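Local coordinates for regulatory protein of LacI family (Chloroflexus aggregans, PDB 3BBL) that probably regulates transcription as a LacI-family DNA-binding protein whose effector-binding part has the fold of periplasmic binding proteins, at residues A[80-94]-A[98-110]. Sequence-based numbering, arbitrary orientation.
Sequences VQFLLKQKFPFVAFG and PDWDFAWVDIDGT
F102 wedges its ring between helix 78-85 and strand 90-93, and most of its atoms meet the helix or the strand. Its CB rests on F90 CZ at 3.8 Å and on L84 CD2 at 3.9 Å. A chi1 of 57°, with CG between the backbone N and the carbonyl carbon, turns the ring inward. CD1 then lies beside F90 CE1, while CE1 presses on A92 CB at 3.6 Å. V80 CG1 lies over one face, nearest CD2 and CE2, 4.0 Å from the ring centroid, in a CH-pi contact. The same methyl also reaches one face of the W100 indole, with L84 CD1 nearby, and Q81 CG meets the indole edge at CZ2 (3.8 Å). W100 thus closes the outer end of this apolar cluster.

Beyond F102, strand 104-107 runs parallel to strand 90-93, their short axes 11° apart. A92 is bonded through both its backbone N and its O: the N donates to A103 O (3.1 Å, 173°), and the O accepts from V105 N (2.9 Å). G94 N makes a weak bond to V105 O, which also lies in the plane of the F93 ring at its edge.

D106 OD2 packs against G94 CA and forms salt bridges with R95 and R138. Strand 90-93 continues the parallel sheet from 67-70, and 104-107 carries it on to 267-275, as expected for the Rossmann-like N-terminal subdomain of this family. Helix 78-85 covers the F102 and A92 face, and helix 243-258 covers the other, touching V91, F93 and A103.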
ATOM      1  N   VAL A  80      -8.571 -24.713  -0.152  1.00 39.94           N
ATOM      2  CA  VAL A  80      -9.923 -24.872  -0.680  1.00 41.05           C
ATOM      3  C   VAL A  80     -10.356 -26.332  -0.599  1.00 43.59           C
ATOM      4  O   VAL A  80     -11.506 -26.640  -0.278  1.00 43.91           O
ATOM      5  CB  VAL A  80      -9.999 -24.407  -2.152  1.00 39.58           C
ATOM      6  CG1 VAL A  80     -11.385 -24.690  -2.728  1.00 38.06           C
ATOM      7  CG2 VAL A  80      -9.674 -22.920  -2.238  1.00 38.51           C
ATOM      8  N   GLN A  81      -9.418 -27.222  -0.897  1.00 45.44           N
ATOM      9  CA  GLN A  81      -9.656 -28.657  -0.868  1.00 47.65           C
ATOM     10  C   GLN A  81     -10.040 -29.057   0.556  1.00 46.98           C
ATOM     11  O   GLN A  81     -11.051 -29.723   0.788  1.00 45.90           O
ATOM     12  CB  GLN A  81      -8.375 -29.379  -1.286  1.00 50.64           C
ATOM     13  CG  GLN A  81      -8.564 -30.701  -1.993  1.00 55.55           C
ATOM     14  CD  GLN A  81      -7.231 -31.340  -2.343  1.00 59.86           C
ATOM     15  OE1 GLN A  81      -6.368 -30.711  -2.968  1.00 61.05           O
ATOM     16  NE2 GLN A  81      -7.051 -32.596  -1.940  1.00 61.70           N
ATOM     17  N   PHE A  82      -9.220 -28.627   1.506  1.00 46.28           N
ATOM     18  CA  PHE A  82      -9.438 -28.923   2.914  1.00 46.47           C
ATOM     19  C   PHE A  82     -10.795 -28.454   3.428  1.00 46.21           C
ATOM     20  O   PHE A  82     -11.598 -29.259   3.890  1.00 47.70           O
ATOM     21  CB  PHE A  82      -8.324 -28.293   3.745  1.00 47.59           C
ATOM     22  CG  PHE A  82      -8.513 -28.447   5.224  1.00 49.72           C
ATOM     23  CD1 PHE A  82      -8.487 -29.707   5.815  1.00 50.19           C
ATOM     24  CD2 PHE A  82      -8.721 -27.331   6.027  1.00 49.24           C
ATOM     25  CE1 PHE A  82      -8.664 -29.853   7.189  1.00 50.08           C
ATOM     26  CE2 PHE A  82      -8.901 -27.465   7.400  1.00 51.09           C
ATOM     27  CZ  PHE A  82      -8.873 -28.731   7.982  1.00 51.10           C
ATOM     28  N   LEU A  83     -11.051 -27.152   3.348  1.00 45.54           N
ATOM     29  CA  LEU A  83     -12.311 -26.598   3.827  1.00 44.11           C
ATOM     30  C   LEU A  83     -13.515 -27.241   3.154  1.00 44.04           C
ATOM     31  O   LEU A  83     -14.590 -27.333   3.749  1.00 44.65           O
ATOM     32  CB  LEU A  83     -12.338 -25.079   3.620  1.00 41.89           C
ATOM     33  CG  LEU A  83     -11.221 -24.334   4.360  1.00 40.88           C
ATOM     34  CD1 LEU A  83     -11.280 -22.852   4.044  1.00 40.28           C
ATOM     35  CD2 LEU A  83     -11.355 -24.577   5.858  1.00 39.72           C
ATOM     36  N   LEU A  84     -13.341 -27.683   1.914  1.00 44.18           N
ATOM     37  CA  LEU A  84     -14.435 -28.328   1.195  1.00 45.68           C
ATOM     38  C   LEU A  84     -14.732 -29.676   1.839  1.00 46.27           C
ATOM     39  O   LEU A  84     -15.892 -30.046   2.025  1.00 45.38           O
ATOM     40  CB  LEU A  84     -14.074 -28.530  -0.282  1.00 45.05           C
ATOM     41  CG  LEU A  84     -14.274 -27.324  -1.198  1.00 44.17           C
ATOM     42  CD1 LEU A  84     -13.729 -27.639  -2.570  1.00 44.80           C
ATOM     43  CD2 LEU A  84     -15.751 -26.975  -1.270  1.00 42.37           C
ATOM     44  N   LYS A  85     -13.673 -30.403   2.177  1.00 47.81           N
ATOM     45  CA  LYS A  85     -13.812 -31.706   2.812  1.00 50.02           C
ATOM     46  C   LYS A  85     -14.476 -31.554   4.177  1.00 49.74           C
ATOM     47  O   LYS A  85     -15.378 -32.319   4.525  1.00 51.12           O
ATOM     48  CB  LYS A  85     -12.438 -32.363   2.971  1.00 51.29           C
ATOM     49  CG  LYS A  85     -11.750 -32.678   1.652  1.00 54.99           C
ATOM     50  CD  LYS A  85     -10.287 -33.067   1.859  1.00 58.56           C
ATOM     51  CE  LYS A  85      -9.570 -33.298   0.523  1.00 59.77           C
ATOM     52  NZ  LYS A  85      -8.098 -33.500   0.682  1.00 59.90           N
ATOM     53  N   GLN A  86     -14.038 -30.554   4.937  1.00 48.33           N
ATOM     54  CA  GLN A  86     -14.575 -30.297   6.268  1.00 46.69           C
ATOM     55  C   GLN A  86     -15.971 -29.682   6.248  1.00 45.84           C
ATOM     56  O   GLN A  86     -16.558 -29.436   7.301  1.00 45.54           O
ATOM     57  CB  GLN A  86     -13.643 -29.360   7.031  1.00 47.22           C
ATOM     58  CG  GLN A  86     -12.189 -29.782   7.026  1.00 50.38           C
ATOM     59  CD  GLN A  86     -11.950 -31.085   7.766  1.00 52.65           C
ATOM     60  OE1 GLN A  86     -12.246 -31.195   8.957  1.00 52.77           O
ATOM     61  NE2 GLN A  86     -11.407 -32.080   7.064  1.00 51.58           N
ATOM     62  N   LYS A  87     -16.509 -29.430   5.062  1.00 44.75           N
ATOM     63  CA  LYS A  87     -17.832 -28.823   4.969  1.00 45.02           C
ATOM     64  C   LYS A  87     -17.919 -27.539   5.807  1.00 44.13           C
ATOM     65  O   LYS A  87     -18.987 -27.203   6.316  1.00 44.19           O
ATOM     66  CB  LYS A  87     -18.909 -29.804   5.446  1.00 46.99           C
ATOM     67  CG  LYS A  87     -19.389 -30.801   4.401  1.00 50.39           C
ATOM     68  CD  LYS A  87     -18.278 -31.718   3.911  1.00 52.35           C
ATOM     69  CE  LYS A  87     -18.815 -32.733   2.899  1.00 54.70           C
ATOM     70  NZ  LYS A  87     -17.749 -33.633   2.365  1.00 55.43           N
ATOM     71  N   PHE A  88     -16.801 -26.827   5.947  1.00 43.03           N
ATOM     72  CA  PHE A  88     -16.777 -25.584   6.723  1.00 41.08           C
ATOM     73  C   PHE A  88     -16.997 -24.366   5.817  1.00 40.12           C
ATOM     74  O   PHE A  88     -16.442 -24.289   4.723  1.00 40.57           O
ATOM     75  CB  PHE A  88     -15.443 -25.440   7.457  1.00 41.14           C
ATOM     76  CG  PHE A  88     -15.500 -24.507   8.631  1.00 41.23           C
ATOM     77  CD1 PHE A  88     -16.134 -24.894   9.809  1.00 40.65           C
ATOM     78  CD2 PHE A  88     -14.954 -23.236   8.554  1.00 40.66           C
ATOM     79  CE1 PHE A  88     -16.223 -24.026  10.895  1.00 39.53           C
ATOM     80  CE2 PHE A  88     -15.037 -22.356   9.633  1.00 40.61           C
ATOM     81  CZ  PHE A  88     -15.673 -22.752  10.806  1.00 39.98           C
ATOM     82  N   PRO A  89     -17.800 -23.389   6.273  1.00 39.19           N
ATOM     83  CA  PRO A  89     -18.096 -22.174   5.499  1.00 38.48           C
ATOM     84  C   PRO A  89     -16.867 -21.361   5.083  1.00 38.15           C
ATOM     85  O   PRO A  89     -15.970 -21.096   5.893  1.00 36.41           O
ATOM     86  CB  PRO A  89     -18.997 -21.372   6.437  1.00 39.13           C
ATOM     87  CG  PRO A  89     -19.610 -22.418   7.319  1.00 38.99           C
ATOM     88  CD  PRO A  89     -18.453 -23.334   7.591  1.00 38.54           C
ATOM     89  N   PHE A  90     -16.835 -20.964   3.817  1.00 37.00           N
ATOM     90  CA  PHE A  90     -15.731 -20.168   3.310  1.00 36.01           C
ATOM     91  C   PHE A  90     -16.069 -19.608   1.948  1.00 35.29           C
ATOM     92  O   PHE A  90     -16.874 -20.171   1.211  1.00 34.79           O
ATOM     93  CB  PHE A  90     -14.451 -21.008   3.219  1.00 34.43           C
ATOM     94  CG  PHE A  90     -14.373 -21.890   2.001  1.00 35.95           C
ATOM     95  CD1 PHE A  90     -13.861 -21.401   0.800  1.00 36.10           C
ATOM     96  CD2 PHE A  90     -14.792 -23.216   2.057  1.00 36.41           C
ATOM     97  CE1 PHE A  90     -13.761 -22.227  -0.330  1.00 38.12           C
ATOM     98  CE2 PHE A  90     -14.699 -24.050   0.938  1.00 36.16           C
ATOM     99  CZ  PHE A  90     -14.183 -23.555  -0.258  1.00 38.17           C
ATOM    100  N   VAL A  91     -15.456 -18.476   1.635  1.00 35.65           N
ATOM    101  CA  VAL A  91     -15.630 -17.828   0.345  1.00 34.54           C
ATOM    102  C   VAL A  91     -14.223 -17.545  -0.143  1.00 33.41           C
ATOM    103  O   VAL A  91     -13.395 -17.027   0.603  1.00 33.53           O
ATOM    104  CB  VAL A  91     -16.391 -16.494   0.459  1.00 34.18           C
ATOM    105  CG1 VAL A  91     -16.299 -15.734  -0.854  1.00 35.13           C
ATOM    106  CG2 VAL A  91     -17.841 -16.749   0.804  1.00 33.13           C
ATOM    107  N   ALA A  92     -13.941 -17.915  -1.382  1.00 32.80           N
ATOM    108  CA  ALA A  92     -12.621 -17.664  -1.946  1.00 31.61           C
ATOM    109  C   ALA A  92     -12.666 -16.412  -2.814  1.00 29.88           C
ATOM    110  O   ALA A  92     -13.606 -16.211  -3.578  1.00 29.36           O
ATOM    111  CB  ALA A  92     -12.166 -18.857  -2.776  1.00 31.38           C
ATOM    112  N   PHE A  93     -11.671 -15.549  -2.658  1.00 28.60           N
ATOM    113  CA  PHE A  93     -11.576 -14.349  -3.480  1.00 28.84           C
ATOM    114  C   PHE A  93     -10.655 -14.775  -4.621  1.00 30.04           C
ATOM    115  O   PHE A  93      -9.436 -14.599  -4.549  1.00 28.49           O
ATOM    116  CB  PHE A  93     -10.934 -13.195  -2.706  1.00 27.64           C
ATOM    117  CG  PHE A  93     -10.712 -11.950  -3.534  1.00 28.99           C
ATOM    118  CD1 PHE A  93      -9.731 -11.030  -3.183  1.00 28.70           C
ATOM    119  CD2 PHE A  93     -11.490 -11.690  -4.661  1.00 29.30           C
ATOM    120  CE1 PHE A  93      -9.527  -9.878  -3.934  1.00 28.48           C
ATOM    121  CE2 PHE A  93     -11.290 -10.536  -5.420  1.00 29.41           C
ATOM    122  CZ  PHE A  93     -10.304  -9.627  -5.053  1.00 28.56           C
ATOM    123  N   GLY A  94     -11.246 -15.356  -5.658  1.00 31.78           N
ATOM    124  CA  GLY A  94     -10.477 -15.831  -6.793  1.00 35.27           C
ATOM    125  C   GLY A  94     -10.799 -17.284  -7.085  1.00 37.19           C
ATOM    126  O   GLY A  94     -10.873 -18.098  -6.172  1.00 38.51           O
ATOM    127  N   PRO A  98     -11.171 -24.890 -13.203  1.00 67.66           N
ATOM    128  CA  PRO A  98     -12.439 -24.725 -13.916  1.00 68.38           C
ATOM    129  C   PRO A  98     -13.690 -25.316 -13.256  1.00 68.48           C
ATOM    130  O   PRO A  98     -14.400 -24.613 -12.541  1.00 68.19           O
ATOM    131  CB  PRO A  98     -12.132 -25.336 -15.276  1.00 68.99           C
ATOM    132  CG  PRO A  98     -10.734 -24.841 -15.509  1.00 68.45           C
ATOM    133  CD  PRO A  98     -10.061 -25.081 -14.159  1.00 67.91           C
ATOM    134  N   ASP A  99     -13.966 -26.597 -13.484  1.00 69.97           N
ATOM    135  CA  ASP A  99     -15.166 -27.189 -12.900  1.00 70.81           C
ATOM    136  C   ASP A  99     -15.055 -27.635 -11.440  1.00 69.93           C
ATOM    137  O   ASP A  99     -15.668 -28.625 -11.036  1.00 70.07           O
ATOM    138  CB  ASP A  99     -15.695 -28.341 -13.781  1.00 72.16           C
ATOM    139  CG  ASP A  99     -14.675 -29.444 -13.994  1.00 73.33           C
ATOM    140  OD1 ASP A  99     -14.233 -30.053 -12.996  1.00 73.80           O
ATOM    141  OD2 ASP A  99     -14.323 -29.703 -15.167  1.00 73.92           O
ATOM    142  N   TRP A 100     -14.271 -26.905 -10.651  1.00 69.16           N
ATOM    143  CA  TRP A 100     -14.150 -27.210  -9.226  1.00 67.79           C
ATOM    144  C   TRP A 100     -15.232 -26.323  -8.620  1.00 66.71           C
ATOM    145  O   TRP A 100     -15.283 -25.126  -8.916  1.00 66.78           O
ATOM    146  CB  TRP A 100     -12.770 -26.814  -8.689  1.00 67.26           C
ATOM    147  CG  TRP A 100     -12.273 -27.723  -7.581  1.00 67.96           C
ATOM    148  CD1 TRP A 100     -12.795 -28.938  -7.217  1.00 67.43           C
ATOM    149  CD2 TRP A 100     -11.117 -27.519  -6.749  1.00 67.62           C
ATOM    150  NE1 TRP A 100     -12.037 -29.495  -6.213  1.00 67.14           N
ATOM    151  CE2 TRP A 100     -11.014 -28.646  -5.901  1.00 67.31           C
ATOM    152  CE3 TRP A 100     -10.178 -26.486  -6.625  1.00 67.36           C
ATOM    153  CZ2 TRP A 100      -9.982 -28.776  -4.960  1.00 66.82           C
ATOM    154  CZ3 TRP A 100      -9.155 -26.619  -5.687  1.00 66.10           C
ATOM    155  CH2 TRP A 100      -9.074 -27.750  -4.861  1.00 66.37           C
ATOM    156  N   ASP A 101     -16.096 -26.897  -7.785  1.00 64.53           N
ATOM    157  CA  ASP A 101     -17.195 -26.127  -7.207  1.00 62.99           C
ATOM    158  C   ASP A 101     -17.067 -25.659  -5.757  1.00 60.99           C
ATOM    159  O   ASP A 101     -16.679 -26.424  -4.873  1.00 61.94           O
ATOM    160  CB  ASP A 101     -18.501 -26.911  -7.356  1.00 64.47           C
ATOM    161  CG  ASP A 101     -19.693 -26.176  -6.767  1.00 66.43           C
ATOM    162  OD1 ASP A 101     -19.960 -25.034  -7.210  1.00 67.26           O
ATOM    163  OD2 ASP A 101     -20.357 -26.737  -5.864  1.00 65.43           O
ATOM    164  N   PHE A 102     -17.418 -24.392  -5.535  1.00 57.16           N
ATOM    165  CA  PHE A 102     -17.391 -23.760  -4.214  1.00 52.44           C
ATOM    166  C   PHE A 102     -17.801 -22.297  -4.340  1.00 48.92           C
ATOM    167  O   PHE A 102     -17.942 -21.785  -5.450  1.00 49.03           O
ATOM    168  CB  PHE A 102     -15.998 -23.870  -3.584  1.00 51.22           C
ATOM    169  CG  PHE A 102     -14.901 -23.273  -4.416  1.00 51.26           C
ATOM    170  CD1 PHE A 102     -14.525 -21.948  -4.249  1.00 51.42           C
ATOM    171  CD2 PHE A 102     -14.233 -24.043  -5.363  1.00 51.44           C
ATOM    172  CE1 PHE A 102     -13.497 -21.397  -5.013  1.00 51.71           C
ATOM    173  CE2 PHE A 102     -13.208 -23.504  -6.131  1.00 50.55           C
ATOM    174  CZ  PHE A 102     -12.837 -22.179  -5.954  1.00 50.81           C
ATOM    175  N   ALA A 103     -18.008 -21.628  -3.210  1.00 44.13           N
ATOM    176  CA  ALA A 103     -18.407 -20.223  -3.226  1.00 39.79           C
ATOM    177  C   ALA A 103     -17.218 -19.299  -3.482  1.00 37.39           C
ATOM    178  O   ALA A 103     -16.157 -19.456  -2.878  1.00 36.03           O
ATOM    179  CB  ALA A 103     -19.073 -19.855  -1.908  1.00 38.02           C
ATOM    180  N   TRP A 104     -17.394 -18.337  -4.383  1.00 34.32           N
ATOM    181  CA  TRP A 104     -16.321 -17.402  -4.676  1.00 30.78           C
ATOM    182  C   TRP A 104     -16.724 -16.071  -5.275  1.00 30.23           C
ATOM    183  O   TRP A 104     -17.801 -15.918  -5.864  1.00 28.40           O
ATOM    184  CB  TRP A 104     -15.262 -18.040  -5.591  1.00 31.97           C
ATOM    185  CG  TRP A 104     -15.759 -18.579  -6.926  1.00 32.71           C
ATOM    186  CD1 TRP A 104     -15.919 -19.892  -7.265  1.00 32.95           C
ATOM    187  CD2 TRP A 104     -16.099 -17.821  -8.100  1.00 30.70           C
ATOM    188  NE1 TRP A 104     -16.329 -20.004  -8.574  1.00 32.18           N
ATOM    189  CE2 TRP A 104     -16.449 -18.752  -9.109  1.00 31.15           C
ATOM    190  CE3 TRP A 104     -16.141 -16.453  -8.397  1.00 30.40           C
ATOM    191  CZ2 TRP A 104     -16.834 -18.354 -10.393  1.00 29.08           C
ATOM    192  CZ3 TRP A 104     -16.525 -16.057  -9.680  1.00 29.18           C
ATOM    193  CH2 TRP A 104     -16.867 -17.009 -10.660  1.00 29.00           C
ATOM    194  N   VAL A 105     -15.830 -15.106  -5.090  1.00 28.90           N
ATOM    195  CA  VAL A 105     -15.969 -13.771  -5.632  1.00 28.73           C
ATOM    196  C   VAL A 105     -14.646 -13.557  -6.363  1.00 28.95           C
ATOM    197  O   VAL A 105     -13.583 -13.882  -5.834  1.00 26.58           O
ATOM    198  CB  VAL A 105     -16.102 -12.701  -4.529  1.00 29.96           C
ATOM    199  CG1 VAL A 105     -16.142 -11.313  -5.160  1.00 27.75           C
ATOM    200  CG2 VAL A 105     -17.363 -12.941  -3.706  1.00 29.03           C
ATOM    201  N   ASP A 106     -14.713 -13.034  -7.582  1.00 29.12           N
ATOM    202  CA  ASP A 106     -13.505 -12.792  -8.351  1.00 28.21           C
ATOM    203  C   ASP A 106     -13.669 -11.646  -9.331  1.00 28.34           C
ATOM    204  O   ASP A 106     -14.781 -11.244  -9.661  1.00 27.46           O
ATOM    205  CB  ASP A 106     -13.102 -14.053  -9.118  1.00 28.34           C
ATOM    206  CG  ASP A 106     -11.630 -14.057  -9.496  1.00 28.90           C
ATOM    207  OD1 ASP A 106     -10.963 -13.029  -9.290  1.00 29.64           O
ATOM    208  OD2 ASP A 106     -11.140 -15.085  -9.996  1.00 28.68           O
ATOM    209  N   ILE A 107     -12.537 -11.121  -9.783  1.00 27.59           N
ATOM    210  CA  ILE A 107     -12.521 -10.041 -10.749  1.00 27.05           C
ATOM    211  C   ILE A 107     -12.300 -10.688 -12.115  1.00 26.80           C
ATOM    212  O   ILE A 107     -11.493 -11.607 -12.246  1.00 26.47           O
ATOM    213  CB  ILE A 107     -11.365  -9.056 -10.463  1.00 25.63           C
ATOM    214  CG1 ILE A 107     -11.392  -8.624  -8.991  1.00 26.61           C
ATOM    215  CG2 ILE A 107     -11.470  -7.848 -11.384  1.00 25.13           C
ATOM    216  CD1 ILE A 107     -12.703  -7.991  -8.535  1.00 22.93           C
ATOM    217  N   ASP A 108     -13.024 -10.222 -13.127  1.00 25.89           N
ATOM    218  CA  ASP A 108     -12.883 -10.765 -14.475  1.00 26.86           C
ATOM    219  C   ASP A 108     -11.584 -10.232 -15.104  1.00 26.63           C
ATOM    220  O   ASP A 108     -11.603  -9.256 -15.853  1.00 25.44           O
ATOM    221  CB  ASP A 108     -14.088 -10.358 -15.334  1.00 26.66           C
ATOM    222  CG  ASP A 108     -14.149 -11.109 -16.659  1.00 28.97           C
ATOM    223  OD1 ASP A 108     -13.108 -11.641 -17.102  1.00 30.68           O
ATOM    224  OD2 ASP A 108     -15.240 -11.152 -17.266  1.00 31.40           O
ATOM    225  N   GLY A 109     -10.464 -10.875 -14.780  1.00 25.45           N
ATOM    226  CA  GLY A 109      -9.181 -10.463 -15.320  1.00 25.37           C
ATOM    227  C   GLY A 109      -9.177 -10.434 -16.840  1.00 26.06           C
ATOM    228  O   GLY A 109      -8.727  -9.466 -17.458  1.00 25.87           O
ATOM    229  N   THR A 110      -9.684 -11.501 -17.446  1.00 24.03           N
ATOM    230  CA  THR A 110      -9.748 -11.606 -18.896  1.00 23.67           C
ATOM    231  C   THR A 110     -10.388 -10.371 -19.531  1.00 24.72           C
ATOM    232  O   THR A 110      -9.839  -9.785 -20.467  1.00 27.04           O
ATOM    233  CB  THR A 110     -10.543 -12.872 -19.308  1.00 22.71           C
ATOM    234  OG1 THR A 110      -9.851 -14.027 -18.825  1.00 22.87           O
ATOM    235  CG2 THR A 110     -10.687 -12.980 -20.824  1.00 21.65           C
TER